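Local coordinates for NikO protein (PDB 4FQD) that transfers enolpyruvyl groups in nikkomycin biosynthesis, for which it is essential, and belongs to the MurA subfamily of EPSP synthase-like enzymes, at residues Pro172-Leu178 with Gly208-His214; His143-Met148 with Gly194-Ala199; Ala44-Ser48 with Ala114-Arg118. The protein carries 4 engineered substitutions. All coordinates share one frame; numbering follows the deposited sequence. Where two conformers were deposited one is given.

Interactions 1 and 2 meet at helix 192-204: interaction 1 pairs the strands before and after it in sequence, and interaction 2 packs the helix itself against helix 142-149. The two contacts touch directly, with Met177 CE 3.6 Å from Ala199 CB. Interaction 3 holds other elements of the chain, its centre about 15 Å from the centre of interaction 2. Interaction 2 is fully buried and almost wholly apolar across the helices. Interaction 1 is partly buried: backbone bonds join the strands, with water and polar groups on one face and apolar side chains on the other. Interaction 3 combines buried alanine and threonine methyls with an arginine bonded to a carbonyl, near exposed Ser48.

Interaction 1. Residues Pro172-Leu178 with Gly208-His214; sequences PCTIDML and GTTTLQH
Asp176 and His214 meet at the C-terminal end of two parallel strands. His214 ND1 donates to Asp176 OD1 over 2.8 Å, nearly straight at 168°. The oxygen lies close to the ring plane and is met on its syn side, with ND1 tilted out of the carboxylate plane. Carboxylate and ring are turned only 20° from each other. Asp176 CG stands anti to the backbone N (chi1 -164°), which carries the carboxylate to the ring edge. Leu178 N reaches the same OD1 at 3.3 Å from the opposite face of the carboxylate, forming an Asx turn. Two donors thus grip one oxygen and limit rotation of the group. Leu178 also covers one face of the imidazole: its CD1 sits 3.8 Å from the His214 ring centroid, a CH-pi contact.

Just past the strand, Met177 bends at chi2 and chi3, and its CE comes 3.6 Å from Leu212 CD2, beside helix 192-204. Thr174 and Thr211 lie side by side on the polar face and point the same way. One water joins Thr174 OG1, Thr211 OG1 and the carbonyl O of Thr209. At the start of the pair, Pro172 CG rests 3.7 Å from Gly208 CA. A beta-carbon on Gly208 would clash with the proline ring, and the backbone angles there already call for glycine.

The backbones are stitched by alternating bonds. Thr211 N donates to Cys173 O, and Ile175 N to Thr211 O. Gln213 N donates to Ile175 O, and Met177 N closes the series on Gln213 O at 2.7 Å. The strands run nearly parallel, and strand 174-176 is outermost in its sheet. With helix 192-204 between them in sequence, the two strands form a beta-alpha-beta crossover, a building element of the inverse beta/alpha barrel of this family.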
loop_
_atom_site.group_PDB
_atom_site.type_symbol
_atom_site.label_atom_id
_atom_site.label_comp_id
_atom_site.label_asym_id
_atom_site.label_seq_id
_atom_site.Cartn_x
_atom_site.Cartn_y
_atom_site.Cartn_z
ATOM N N PRO A 172 3.990 36.195 11.874
ATOM C CA PRO A 172 4.516 35.130 11.016
ATOM C C PRO A 172 5.041 33.964 11.846
ATOM O O PRO A 172 5.258 34.109 13.050
ATOM C CB PRO A 172 5.666 35.817 10.273
ATOM C CG PRO A 172 6.084 36.925 11.175
ATOM C CD PRO A 172 4.813 37.415 11.802
ATOM N N CYS A 173 5.215 32.812 11.203
ATOM C CA CYS A 173 5.639 31.602 11.898
ATOM C C CYS A 173 6.341 30.625 10.948
ATOM O O CYS A 173 6.217 30.735 9.728
ATOM C CB CYS A 173 4.433 30.929 12.565
ATOM S SG CYS A 173 4.838 29.525 13.627
ATOM N N THR A 174 7.087 29.680 11.513
ATOM C CA THR A 174 7.743 28.644 10.728
ATOM C C THR A 174 7.128 27.295 11.078
ATOM O O THR A 174 7.320 26.788 12.181
ATOM C CB THR A 174 9.251 28.600 11.018
ATOM O OG1 THR A 174 9.827 29.882 10.736
ATOM C CG2 THR A 174 9.933 27.535 10.168
ATOM N N ILE A 175 6.381 26.720 10.141
ATOM C CA ILE A 175 5.644 25.490 10.412
ATOM C C ILE A 175 6.059 24.337 9.508
ATOM O O ILE A 175 6.209 24.505 8.298
ATOM C CB ILE A 175 4.127 25.692 10.231
ATOM C CG1 ILE A 175 3.671 27.013 10.851
ATOM C CG2 ILE A 175 3.359 24.518 10.819
ATOM C CD1 ILE A 175 2.198 27.302 10.637
ATOM N N ASP A 176 6.238 23.164 10.106
ATOM C CA ASP A 176 6.409 21.937 9.344
ATOM C C ASP A 176 5.034 21.300 9.185
ATOM O O ASP A 176 4.409 20.914 10.171
ATOM C CB ASP A 176 7.354 20.981 10.072
ATOM C CG ASP A 176 7.878 19.877 9.169
ATOM O OD1 ASP A 176 7.220 19.562 8.156
ATOM O OD2 ASP A 176 8.954 19.323 9.477
ATOM N N MET A 177 4.565 21.195 7.946
ATOM C CA MET A 177 3.217 20.697 7.676
ATOM C C MET A 177 3.028 19.225 8.030
ATOM O O MET A 177 1.900 18.732 8.059
ATOM C CB MET A 177 2.829 20.947 6.218
ATOM C CG MET A 177 2.637 22.412 5.899
ATOM S SD MET A 177 1.358 23.116 6.953
ATOM C CE MET A 177 2.109 24.666 7.401
ATOM N N LEU A 178 4.126 18.528 8.302
ATOM C CA LEU A 178 4.050 17.133 8.722
ATOM C C LEU A 178 3.458 17.019 10.124
ATOM O O LEU A 178 3.100 15.930 10.575
ATOM C CB LEU A 178 5.428 16.473 8.664
ATOM C CG LEU A 178 6.061 16.394 7.273
ATOM C CD1 LEU A 178 7.344 15.579 7.306
ATOM C CD2 LEU A 178 5.076 15.815 6.270
ATOM N N GLY A 208 5.075 39.834 7.736
ATOM C CA GLY A 208 6.255 39.080 8.119
ATOM C C GLY A 208 6.501 37.872 7.237
ATOM O O GLY A 208 5.685 37.539 6.378
ATOM N N THR A 209 7.633 37.211 7.458
ATOM C CA THR A 209 8.015 36.057 6.654
ATOM C C THR A 209 7.537 34.746 7.272
ATOM O O THR A 209 7.953 34.376 8.369
ATOM C CB THR A 209 9.540 35.993 6.453
ATOM O OG1 THR A 209 9.969 37.125 5.686
ATOM C CG2 THR A 209 9.927 34.719 5.724
ATOM N N THR A 210 6.661 34.051 6.556
ATOM C CA THR A 210 6.165 32.754 6.993
ATOM C C THR A 210 6.775 31.652 6.133
ATOM O O THR A 210 6.769 31.736 4.905
ATOM C CB THR A 210 4.625 32.685 6.917
ATOM O OG1 THR A 210 4.057 33.624 7.840
ATOM C CG2 THR A 210 4.129 31.290 7.258
ATOM N N THR A 211 7.307 30.623 6.783
ATOM C CA THR A 211 7.952 29.526 6.073
ATOM C C THR A 211 7.248 28.200 6.339
ATOM O O THR A 211 7.159 27.752 7.483
ATOM C CB THR A 211 9.435 29.401 6.463
ATOM O OG1 THR A 211 10.091 30.658 6.256
ATOM C CG2 THR A 211 10.119 28.331 5.625
ATOM N N LEU A 212 6.751 27.575 5.277
ATOM C CA LEU A 212 6.035 26.312 5.398
ATOM C C LEU A 212 6.885 25.148 4.904
ATOM O O LEU A 212 7.561 25.248 3.880
ATOM C CB LEU A 212 4.714 26.367 4.629
ATOM C CG LEU A 212 3.822 27.572 4.931
ATOM C CD1 LEU A 212 2.482 27.447 4.220
ATOM C CD2 LEU A 212 3.631 27.745 6.430
ATOM N N GLN A 213 6.844 24.041 5.637
ATOM C CA GLN A 213 7.678 22.888 5.320
ATOM C C GLN A 213 6.849 21.666 4.944
ATOM O O GLN A 213 5.845 21.372 5.590
ATOM C CB GLN A 213 8.575 22.553 6.507
ATOM C CG GLN A 213 9.932 22.065 6.099
ATOM C CD GLN A 213 10.752 23.152 5.436
ATOM O OE1 GLN A 213 11.494 22.892 4.491
ATOM N NE2 GLN A 213 10.634 24.376 5.942
ATOM N N HIS A 214 7.291 20.955 3.908
ATOM C CA HIS A 214 6.594 19.771 3.400
ATOM C C HIS A 214 5.118 20.032 3.106
ATOM O O HIS A 214 4.243 19.452 3.750
ATOM C CB HIS A 214 6.725 18.602 4.380
ATOM C CG HIS A 214 8.137 18.287 4.767
ATOM N ND1 HIS A 214 8.662 18.612 5.997
ATOM C CD2 HIS A 214 9.133 17.675 4.081
ATOM C CE1 HIS A 214 9.920 18.214 6.057
ATOM N NE2 HIS A 214 10.232 17.645 4.907
HETATM O O HOH W 1 9.927 32.002 8.776
#

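Interaction 2. Residues His143-Met148 with Gly194-Ala199; sequences HLLDVM and GAVKTA. With SO4 (sulfate ion), chain C.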
loop_
_atom_site.group_PDB
_atom_site.type_symbol
_atom_site.label_atom_id
_atom_site.label_comp_id
_atom_site.label_asym_id
_atom_site.label_seq_id
_atom_site.Cartn_x
_atom_site.Cartn_y
_atom_site.Cartn_z
ATOM N N HIS A 143 -7.734 21.095 13.465
ATOM C CA HIS A 143 -6.416 21.357 12.886
ATOM C C HIS A 143 -6.318 22.752 12.269
ATOM O O HIS A 143 -5.247 23.360 12.255
ATOM C CB HIS A 143 -6.061 20.297 11.841
ATOM C CG HIS A 143 -7.012 20.237 10.685
ATOM N ND1 HIS A 143 -8.344 19.912 10.833
ATOM C CD2 HIS A 143 -6.822 20.442 9.361
ATOM C CE1 HIS A 143 -8.933 19.927 9.652
ATOM N NE2 HIS A 143 -8.031 20.244 8.740
ATOM N N LEU A 144 -7.438 23.246 11.750
ATOM C CA LEU A 144 -7.507 24.595 11.200
ATOM C C LEU A 144 -7.261 25.634 12.287
ATOM O O LEU A 144 -6.556 26.622 12.071
ATOM C CB LEU A 144 -8.874 24.836 10.555
ATOM C CG LEU A 144 -8.954 24.759 9.031
ATOM C CD1 LEU A 144 -8.342 23.476 8.512
ATOM C CD2 LEU A 144 -10.395 24.879 8.568
ATOM N N LEU A 145 -7.846 25.402 13.457
ATOM C CA LEU A 145 -7.710 26.322 14.579
ATOM C C LEU A 145 -6.291 26.315 15.135
ATOM O O LEU A 145 -5.803 27.335 15.622
ATOM C CB LEU A 145 -8.713 25.973 15.680
ATOM C CG LEU A 145 -10.187 25.994 15.271
ATOM C CD1 LEU A 145 -11.075 25.584 16.434
ATOM C CD2 LEU A 145 -10.580 27.369 14.750
ATOM N N ASP A 146 -5.631 25.164 15.058
ATOM C CA ASP A 146 -4.259 25.042 15.540
ATOM C C ASP A 146 -3.294 25.804 14.636
ATOM O O ASP A 146 -2.327 26.399 15.109
ATOM C CB ASP A 146 -3.846 23.573 15.633
ATOM C CG ASP A 146 -2.478 23.393 16.265
ATOM O OD1 ASP A 146 -1.467 23.480 15.535
ATOM O OD2 ASP A 146 -2.414 23.166 17.491
ATOM N N VAL A 147 -3.563 25.779 13.334
ATOM C CA VAL A 147 -2.740 26.502 12.371
ATOM C C VAL A 147 -2.855 28.006 12.583
ATOM O O VAL A 147 -1.847 28.699 12.723
ATOM C CB VAL A 147 -3.133 26.164 10.922
ATOM C CG1 VAL A 147 -2.435 27.104 9.952
ATOM C CG2 VAL A 147 -2.797 24.715 10.607
ATOM N N MET A 148 -4.089 28.503 12.609
ATOM C CA MET A 148 -4.342 29.922 12.844
ATOM C C MET A 148 -3.844 30.355 14.220
ATOM O O MET A 148 -3.469 31.511 14.418
ATOM C CB MET A 148 -5.832 30.240 12.692
ATOM C CG MET A 148 -6.305 30.297 11.249
ATOM S SD MET A 148 -8.066 30.653 11.084
ATOM C CE MET A 148 -8.778 29.120 11.675
ATOM N N GLY A 194 -5.872 20.627 4.441
ATOM C CA GLY A 194 -6.559 21.764 5.027
ATOM C C GLY A 194 -5.631 22.691 5.789
ATOM O O GLY A 194 -5.789 23.912 5.748
ATOM N N ALA A 195 -4.659 22.110 6.484
ATOM C CA ALA A 195 -3.702 22.889 7.261
ATOM C C ALA A 195 -2.802 23.727 6.358
ATOM O O ALA A 195 -2.441 24.852 6.701
ATOM C CB ALA A 195 -2.865 21.975 8.143
ATOM N N VAL A 196 -2.443 23.168 5.206
ATOM C CA VAL A 196 -1.587 23.864 4.251
ATOM C C VAL A 196 -2.315 25.055 3.639
ATOM O O VAL A 196 -1.751 26.143 3.522
ATOM C CB VAL A 196 -1.114 22.919 3.128
ATOM C CG1 VAL A 196 -0.315 23.688 2.085
ATOM C CG2 VAL A 196 -0.289 21.781 3.707
ATOM N N LYS A 197 -3.569 24.840 3.255
ATOM C CA LYS A 197 -4.393 25.899 2.685
ATOM C C LYS A 197 -4.549 27.054 3.664
ATOM O O LYS A 197 -4.396 28.219 3.295
ATOM C CB LYS A 197 -5.770 25.355 2.303
ATOM C CG LYS A 197 -5.731 24.254 1.258
ATOM C CD LYS A 197 -7.106 23.644 1.051
ATOM C CE LYS A 197 -7.048 22.480 0.077
ATOM N NZ LYS A 197 -8.399 21.918 -0.198
ATOM N N THR A 198 -4.846 26.721 4.916
ATOM C CA THR A 198 -5.033 27.723 5.957
ATOM C C THR A 198 -3.747 28.499 6.222
ATOM O O THR A 198 -3.755 29.729 6.274
ATOM C CB THR A 198 -5.515 27.082 7.270
ATOM O OG1 THR A 198 -6.757 26.404 7.045
ATOM C CG2 THR A 198 -5.709 28.142 8.342
ATOM N N ALA A 199 -2.643 27.773 6.383
ATOM C CA ALA A 199 -1.349 28.386 6.665
ATOM C C ALA A 199 -0.911 29.333 5.553
ATOM O O ALA A 199 -0.354 30.398 5.821
ATOM C CB ALA A 199 -0.296 27.318 6.894
HETATM S S SO4 C . -9.752 19.420 2.363
HETATM O O1 SO4 C . -8.651 20.380 2.340
HETATM O O2 SO4 C . -10.998 20.101 2.021
HETATM O O3 SO4 C . -9.490 18.365 1.390
HETATM O O4 SO4 C . -9.862 18.837 3.697
#
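Thr198 faces Leu144 across the helix pair, yet its hydroxyl bonds back into its own helix. Thr198 OG1 donates to Gly194 O at 3.0 Å, one turn earlier. Thr198 N reaches the same carbonyl from the opposite face of its plane. The buried hydroxyl is thereby satisfied, and its outer side can lie against carbon: Leu144 CG is 3.4 Å from Thr198 OG1. The two side chains cross at about a right angle. The methyl of Thr198 stands anti to the backbone N, and CG2 there meets Met148 CG at 3.7 Å.

Val147 carries much of the remaining contact. Its CG2 packs on Ala195 CB and its CG1 on Ala199 CB, each at 3.7 Å, so its two branches span one turn of the other helix. Small residues matter at the Gly194 end too. The edge of the His143 ring approaches Gly194 and Ala195, with CD2 4.0 Å from Ala195 N. A beta-carbon on Gly194 would collide with His143 NE2.

The extended chain of Lys197 leads its amine away from helix 142-149. Its NZ binds O1 of a sulfate ion at 3.0 Å and also pairs with Asp220. Ser193 OG bonds the sulfate as well; the ion probably came from the crystallisation liquor.

The segments run roughly parallel, 34° apart, with axes 9.0 Å from each other. Buried helices packed side by side are what the inverse beta/alpha barrel has in its interior.

Interaction 3. Residues Ala44-Ser48 with Ala114-Arg118; sequences AATAS and ALVSR
Ala45 and Ala114 form the tight part of this contact. Their CB atoms are 3.7 Å apart, and Ala114 CB also lies 3.4 Å from Ala45 O. Thr46 CG2 adds a second methyl, 3.7 Å from Ala114 CB. Its OG1 sits between the backbone N and the carbonyl carbon (chi1 73°). There the hydroxyl bonds Ala43 O, while the methyl is left to meet Ala114. With only small groups between them, the backbones come close: Thr46 CA is 4.5 Å from Ala114 CA.

The other side is looser and polar. Arg118, at the end of helix 112-118, extends from CG to NE towards the type I turn Ala44-Ala47. Its NH1 donates to Ala47 O at 3.2 Å. The bond is straight at the hydrogen (167°), with the oxygen in the guanidinium plane. The nitrogen, however, stands well above the carbonyl plane. Arg118 NH2 comes near Ala45 O, but the angle is too poor for a bond. Ser48, exposed to solvent, has its OG 3.8 Å from NH1.

A leucine in place of Arg118 would probably leave Ala47 O without this donor and the turn less firmly tied to helix 112-118.

The chemistry is one of division. Methyl packing sets the spacing of helix 112-118 from the turn after helix 34-44, and a positive group sits beside carbonyls of that turn, probably offsetting their partial negative charge.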
loop_
_atom_site.group_PDB
_atom_site.type_symbol
_atom_site.label_atom_id
_atom_site.label_comp_id
_atom_site.label_asym_id
_atom_site.label_seq_id
_atom_site.Cartn_x
_atom_site.Cartn_y
_atom_site.Cartn_z
ATOM N N ALA A 44 -9.477 34.972 -2.741
ATOM C CA ALA A 44 -10.135 36.190 -3.201
ATOM C C ALA A 44 -10.791 36.937 -2.044
ATOM O O ALA A 44 -10.893 38.163 -2.061
ATOM C CB ALA A 44 -11.166 35.861 -4.269
ATOM N N ALA A 45 -11.228 36.188 -1.036
ATOM C CA ALA A 45 -11.909 36.766 0.116
ATOM C C ALA A 45 -10.975 37.629 0.959
ATOM O O ALA A 45 -11.427 38.464 1.744
ATOM C CB ALA A 45 -12.528 35.669 0.967
ATOM N N THR A 46 -9.673 37.422 0.794
ATOM C CA THR A 46 -8.678 38.172 1.549
ATOM C C THR A 46 -8.267 39.441 0.813
ATOM O O THR A 46 -7.650 40.334 1.395
ATOM C CB THR A 46 -7.410 37.331 1.788
ATOM O OG1 THR A 46 -6.681 37.205 0.561
ATOM C CG2 THR A 46 -7.771 35.948 2.307
ATOM N N ALA A 47 -8.617 39.519 -0.467
ATOM C CA ALA A 47 -8.123 40.588 -1.329
ATOM C C ALA A 47 -9.092 41.759 -1.475
ATOM O O ALA A 47 -10.228 41.709 -1.005
ATOM C CB ALA A 47 -7.762 40.031 -2.700
ATOM N N SER A 48 -8.619 42.813 -2.134
ATOM C CA SER A 48 -9.434 43.986 -2.420
ATOM C C SER A 48 -9.520 44.182 -3.926
ATOM O O SER A 48 -9.620 45.308 -4.413
ATOM C CB SER A 48 -8.826 45.231 -1.773
ATOM O OG SER A 48 -8.571 45.024 -0.396
ATOM N N ALA A 114 -9.591 35.122 5.989
ATOM C CA ALA A 114 -10.035 36.415 5.478
ATOM C C ALA A 114 -10.820 37.184 6.536
ATOM O O ALA A 114 -10.635 38.388 6.703
ATOM C CB ALA A 114 -10.877 36.228 4.228
ATOM N N LEU A 115 -11.694 36.477 7.245
ATOM C CA LEU A 115 -12.538 37.087 8.266
ATOM C C LEU A 115 -11.724 37.601 9.450
ATOM O O LEU A 115 -11.899 38.738 9.888
ATOM C CB LEU A 115 -13.586 36.084 8.758
ATOM C CG LEU A 115 -14.603 35.580 7.730
ATOM C CD1 LEU A 115 -15.454 34.466 8.320
ATOM C CD2 LEU A 115 -15.478 36.723 7.240
ATOM N N VAL A 116 -10.832 36.761 9.962
ATOM C CA VAL A 116 -10.066 37.098 11.157
ATOM C C VAL A 116 -9.039 38.197 10.881
ATOM O O VAL A 116 -8.616 38.906 11.793
ATOM C CB VAL A 116 -9.370 35.850 11.757
ATOM C CG1 VAL A 116 -8.088 35.531 11.007
ATOM C CG2 VAL A 116 -9.082 36.058 13.234
ATOM N N SER A 117 -8.653 38.346 9.619
ATOM C CA SER A 117 -7.641 39.325 9.245
ATOM C C SER A 117 -8.271 40.663 8.883
ATOM O O SER A 117 -7.619 41.704 8.950
ATOM C CB SER A 117 -6.807 38.807 8.073
ATOM O OG SER A 117 -5.885 39.785 7.634
ATOM N N ARG A 118 -9.542 40.627 8.502
ATOM C CA ARG A 118 -10.240 41.828 8.066
ATOM C C ARG A 118 -11.014 42.479 9.208
ATOM O O ARG A 118 -11.107 43.704 9.286
ATOM C CB ARG A 118 -11.196 41.497 6.919
ATOM C CG ARG A 118 -11.443 42.653 5.972
ATOM C CD ARG A 118 -12.409 42.269 4.865
ATOM N NE ARG A 118 -12.170 43.050 3.657
ATOM C CZ ARG A 118 -11.616 42.562 2.552
ATOM N NH1 ARG A 118 -11.430 43.345 1.498
ATOM N NH2 ARG A 118 -11.262 41.287 2.495
#